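Local coordinates for protein 401aa long hypothetical glucose-1-phosphate thymidylyltransferase (Sulfolobus tokodaii, PDB 2GGO) that makes nucleotide sugars, transferring a nucleotidyl group to sugar 1-phosphates, and serves in UDP-N-acetylglucosamine and UDP-N-acetylgalactosamine synthesis, at residues 294-305 against 311-322. Numbering follows the deposited sequence.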
loop_
_atom_site.group_PDB
_atom_site.type_symbol
_atom_site.label_atom_id
_atom_site.label_comp_id
_atom_site.label_asym_id
_atom_site.label_seq_id
_atom_site.Cartn_x
_atom_site.Cartn_y
_atom_site.Cartn_z
ATOM N N GLU A 294 15.603 -13.487 -13.643
ATOM C CA GLU A 294 15.108 -12.300 -14.343
ATOM C C GLU A 294 13.898 -11.795 -13.508
ATOM O O GLU A 294 13.078 -12.586 -13.018
ATOM C CB GLU A 294 14.764 -12.644 -15.817
ATOM C CG GLU A 294 14.163 -11.460 -16.732
ATOM C CD GLU A 294 13.609 -11.910 -18.068
ATOM O OE1 GLU A 294 14.044 -12.903 -18.675
ATOM O OE2 GLU A 294 12.673 -11.258 -18.552
ATOM N N VAL A 295 13.810 -10.476 -13.333
ATOM C CA VAL A 295 12.720 -9.833 -12.611
ATOM C C VAL A 295 12.192 -8.682 -13.440
ATOM O O VAL A 295 12.964 -8.005 -14.118
ATOM C CB VAL A 295 13.215 -9.285 -11.224
ATOM C CG1 VAL A 295 12.095 -8.537 -10.489
ATOM C CG2 VAL A 295 13.767 -10.386 -10.373
ATOM N N LYS A 296 10.866 -8.510 -13.414
ATOM C CA LYS A 296 10.230 -7.436 -14.140
ATOM C C LYS A 296 9.032 -6.945 -13.376
ATOM O O LYS A 296 8.188 -7.749 -12.920
ATOM C CB LYS A 296 9.738 -7.957 -15.495
ATOM C CG LYS A 296 9.413 -6.819 -16.474
ATOM C CD LYS A 296 8.181 -7.172 -17.244
ATOM C CE LYS A 296 7.156 -7.847 -16.451
ATOM N NZ LYS A 296 5.877 -7.926 -17.262
ATOM N N GLU A 297 8.897 -5.640 -13.281
ATOM C CA GLU A 297 7.721 -5.076 -12.616
ATOM C C GLU A 297 7.276 -5.786 -11.373
ATOM O O GLU A 297 6.131 -6.249 -11.261
ATOM C CB GLU A 297 6.534 -5.009 -13.557
ATOM C CG GLU A 297 5.605 -3.882 -13.151
ATOM C CD GLU A 297 4.811 -3.353 -14.319
ATOM O OE1 GLU A 297 3.570 -3.251 -14.212
ATOM O OE2 GLU A 297 5.441 -3.051 -15.357
ATOM N N SER A 298 8.141 -5.843 -10.389
ATOM C CA SER A 298 7.761 -6.466 -9.110
ATOM C C SER A 298 8.427 -5.762 -7.967
ATOM O O SER A 298 9.440 -5.120 -8.140
ATOM C CB SER A 298 8.207 -7.950 -9.063
ATOM O OG SER A 298 8.035 -8.510 -10.337
ATOM N N VAL A 299 7.870 -5.976 -6.793
ATOM C CA VAL A 299 8.328 -5.403 -5.571
ATOM C C VAL A 299 8.741 -6.592 -4.754
ATOM O O VAL A 299 7.940 -7.510 -4.496
ATOM C CB VAL A 299 7.177 -4.644 -4.870
ATOM C CG1 VAL A 299 7.692 -3.934 -3.629
ATOM C CG2 VAL A 299 6.557 -3.617 -5.893
ATOM N N ILE A 300 9.990 -6.597 -4.373
ATOM C CA ILE A 300 10.531 -7.730 -3.600
ATOM C C ILE A 300 11.096 -7.075 -2.330
ATOM O O ILE A 300 11.999 -6.267 -2.380
ATOM C CB ILE A 300 11.615 -8.488 -4.427
ATOM C CG1 ILE A 300 11.015 -9.105 -5.725
ATOM C CG2 ILE A 300 12.243 -9.601 -3.653
ATOM C CD1 ILE A 300 12.106 -9.612 -6.737
ATOM N N MET A 301 10.476 -7.409 -1.204
ATOM C CA MET A 301 10.746 -6.774 0.068
ATOM C C MET A 301 11.999 -7.283 0.763
ATOM O O MET A 301 12.777 -8.099 0.224
ATOM C CB MET A 301 9.482 -6.834 0.944
ATOM C CG MET A 301 8.263 -6.116 0.312
ATOM S SD MET A 301 6.684 -6.270 1.157
ATOM C CE MET A 301 5.663 -5.446 -0.057
ATOM N N GLU A 302 12.186 -6.798 1.982
ATOM C CA GLU A 302 13.470 -6.810 2.705
ATOM C C GLU A 302 14.102 -8.196 2.836
ATOM O O GLU A 302 13.474 -9.085 3.401
ATOM C CB GLU A 302 13.240 -6.286 4.141
ATOM C CG GLU A 302 12.682 -4.870 4.241
ATOM C CD GLU A 302 11.153 -4.776 4.283
ATOM O OE1 GLU A 302 10.467 -5.741 3.926
ATOM O OE2 GLU A 302 10.620 -3.706 4.680
ATOM N N GLY A 303 15.371 -8.324 2.448
ATOM C CA GLY A 303 16.116 -9.554 2.656
ATOM C C GLY A 303 15.595 -10.782 1.906
ATOM O O GLY A 303 16.017 -11.887 2.182
ATOM N N SER A 304 14.681 -10.601 0.967
ATOM C CA SER A 304 14.178 -11.730 0.148
ATOM C C SER A 304 15.156 -12.146 -0.899
ATOM O O SER A 304 15.881 -11.346 -1.407
ATOM C CB SER A 304 12.866 -11.396 -0.480
ATOM O OG SER A 304 11.878 -11.462 0.545
ATOM N N LYS A 305 15.207 -13.433 -1.195
ATOM C CA LYS A 305 16.295 -13.967 -1.973
ATOM C C LYS A 305 15.784 -14.794 -3.159
ATOM O O LYS A 305 15.054 -15.777 -2.957
ATOM C CB LYS A 305 17.105 -14.848 -1.070
ATOM C CG LYS A 305 18.114 -14.057 -0.167
ATOM C CD LYS A 305 19.191 -15.007 0.430
ATOM C CE LYS A 305 18.898 -15.405 1.899
ATOM N NZ LYS A 305 19.719 -16.588 2.453
ATOM N N TYR A 311 12.254 -16.625 -12.894
ATOM C CA TYR A 311 11.665 -15.474 -13.502
ATOM C C TYR A 311 10.616 -14.950 -12.511
ATOM O O TYR A 311 9.732 -15.707 -12.120
ATOM C CB TYR A 311 10.941 -15.909 -14.833
ATOM C CG TYR A 311 10.225 -14.730 -15.464
ATOM C CD1 TYR A 311 10.890 -13.585 -15.754
ATOM C CD2 TYR A 311 8.878 -14.733 -15.577
ATOM C CE1 TYR A 311 10.197 -12.463 -16.214
ATOM C CE2 TYR A 311 8.198 -13.713 -16.061
ATOM C CZ TYR A 311 8.834 -12.573 -16.405
ATOM O OH TYR A 311 8.095 -11.508 -16.876
ATOM N N VAL A 312 10.656 -13.656 -12.146
ATOM C CA VAL A 312 9.597 -13.013 -11.325
ATOM C C VAL A 312 9.054 -11.869 -12.131
ATOM O O VAL A 312 9.775 -10.931 -12.396
ATOM C CB VAL A 312 10.163 -12.477 -9.949
ATOM C CG1 VAL A 312 9.125 -11.901 -9.026
ATOM C CG2 VAL A 312 10.844 -13.633 -9.189
ATOM N N GLY A 313 7.793 -11.899 -12.522
ATOM C CA GLY A 313 7.257 -10.848 -13.399
ATOM C C GLY A 313 5.980 -10.415 -12.732
ATOM O O GLY A 313 5.375 -11.234 -12.047
ATOM N N ASP A 314 5.729 -9.099 -12.653
ATOM C CA ASP A 314 4.473 -8.540 -12.132
ATOM C C ASP A 314 4.006 -9.041 -10.797
ATOM O O ASP A 314 2.796 -9.242 -10.572
ATOM C CB ASP A 314 3.395 -8.838 -13.098
ATOM C CG ASP A 314 3.725 -8.309 -14.497
ATOM O OD1 ASP A 314 3.626 -7.056 -14.613
ATOM O OD2 ASP A 314 4.097 -9.118 -15.436
ATOM N N SER A 315 4.912 -9.212 -9.891
ATOM C CA SER A 315 4.577 -9.798 -8.602
ATOM C C SER A 315 4.926 -8.952 -7.407
ATOM O O SER A 315 5.666 -7.977 -7.532
ATOM C CB SER A 315 5.307 -11.119 -8.482
ATOM O OG SER A 315 5.152 -11.845 -9.747
ATOM N N VAL A 316 4.379 -9.334 -6.264
ATOM C CA VAL A 316 4.769 -8.674 -5.000
ATOM C C VAL A 316 5.271 -9.732 -4.058
ATOM O O VAL A 316 4.520 -10.645 -3.703
ATOM C CB VAL A 316 3.619 -7.971 -4.277
ATOM C CG1 VAL A 316 4.156 -7.403 -2.935
ATOM C CG2 VAL A 316 3.078 -6.790 -5.110
ATOM N N ILE A 317 6.525 -9.631 -3.645
ATOM C CA ILE A 317 7.061 -10.695 -2.789
ATOM C C ILE A 317 7.502 -10.111 -1.456
ATOM O O ILE A 317 8.257 -9.164 -1.413
ATOM C CB ILE A 317 8.248 -11.377 -3.469
ATOM C CG1 ILE A 317 7.831 -12.148 -4.704
ATOM C CG2 ILE A 317 8.995 -12.340 -2.581
ATOM C CD1 ILE A 317 9.158 -12.534 -5.443
ATOM N N ALA A 318 7.034 -10.690 -0.361
ATOM C CA ALA A 318 7.156 -10.005 0.893
ATOM C C ALA A 318 8.533 -10.234 1.501
ATOM O O ALA A 318 9.495 -10.472 0.712
ATOM C CB ALA A 318 6.020 -10.338 1.796
ATOM N N GLU A 319 8.706 -10.116 2.816
ATOM C CA GLU A 319 10.053 -10.148 3.389
ATOM C C GLU A 319 10.539 -11.520 3.728
ATOM O O GLU A 319 9.760 -12.396 4.019
ATOM C CB GLU A 319 10.152 -9.238 4.657
ATOM C CG GLU A 319 9.386 -9.737 5.985
ATOM C CD GLU A 319 7.888 -9.606 5.934
ATOM O OE1 GLU A 319 7.387 -9.067 4.960
ATOM O OE2 GLU A 319 7.171 -10.052 6.865
ATOM N N ASP A 320 11.840 -11.694 3.685
ATOM C CA ASP A 320 12.535 -12.953 3.983
ATOM C C ASP A 320 11.972 -14.176 3.257
ATOM O O ASP A 320 11.800 -15.228 3.845
ATOM C CB ASP A 320 12.673 -13.130 5.497
ATOM C CG ASP A 320 13.413 -11.941 6.172
ATOM O OD1 ASP A 320 14.487 -11.508 5.639
ATOM O OD2 ASP A 320 12.947 -11.421 7.251
ATOM N N VAL A 321 11.690 -14.028 1.954
ATOM C CA VAL A 321 11.239 -15.124 1.116
ATOM C C VAL A 321 12.463 -15.716 0.488
ATOM O O VAL A 321 13.444 -14.990 0.278
ATOM C CB VAL A 321 10.197 -14.667 0.063
ATOM C CG1 VAL A 321 9.657 -15.940 -0.867
ATOM C CG2 VAL A 321 8.939 -14.132 0.815
ATOM N N ASN A 322 12.487 -17.035 0.295
ATOM C CA ASN A 322 13.583 -17.640 -0.486
ATOM C C ASN A 322 13.001 -18.412 -1.608
ATOM O O ASN A 322 12.215 -19.206 -1.337
ATOM C CB ASN A 322 14.478 -18.616 0.348
ATOM C CG ASN A 322 15.145 -17.908 1.566
ATOM O OD1 ASN A 322 16.063 -17.109 1.427
ATOM N ND2 ASN A 322 14.600 -18.154 2.762
HETATM O O HOH W 1 3.772 -5.818 -17.174
HETATM O O HOH W 2 15.957 -14.968 3.589
#
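Val295 over Val312 and Ile300 over Ile317 mark two successive coils of a parallel beta-helix, whose neighbouring strands 294-296 and 311-313 run with axes 4.6 Å apart and only 2° from parallel. Ladder bonds such as Ile317 N to Val299 O (2.7 Å) hold the coils in register. On the inner side the isoleucines lie side by side and point the same way, Ile300 CG1 being 3.9 Å from Ile317 CD1. The left-handed hexapeptide-repeat helix expected of this C-terminal section turns between its flat sheets here at Glu297 and Asp314, both with positive phi. At that corner Ser298 OG donates to Lys296 O, approaching from above the carbonyl plane, while Asp314 N supplies a second bond to the same oxygen. On the outside, Lys296 bends at chi2 and chi3, which swings NZ to the syn side of Asp314 OD2 at 2.8 Å, a salt bridge 27° out of the carboxylate plane; a water joins NZ to OD1. Asn331 and Arg352 also hold this carboxylate. An asparagine at Asp314 is likely to deprive Lys296 and Arg352 of their shared countercharge. At the next corner a type II turn, Met301 to Ser304, places Ser304 OG to donate to Ala318 O (2.6 Å), in the carbonyl plane and on a lone pair, and to accept from Val321 N (2.9 Å), nearly straight at 173°. Outside, Met301 CE reaches Val316 CG1 (3.8 Å) beneath helix 212-225, whose Ile215 and Ile216 touch these two residues.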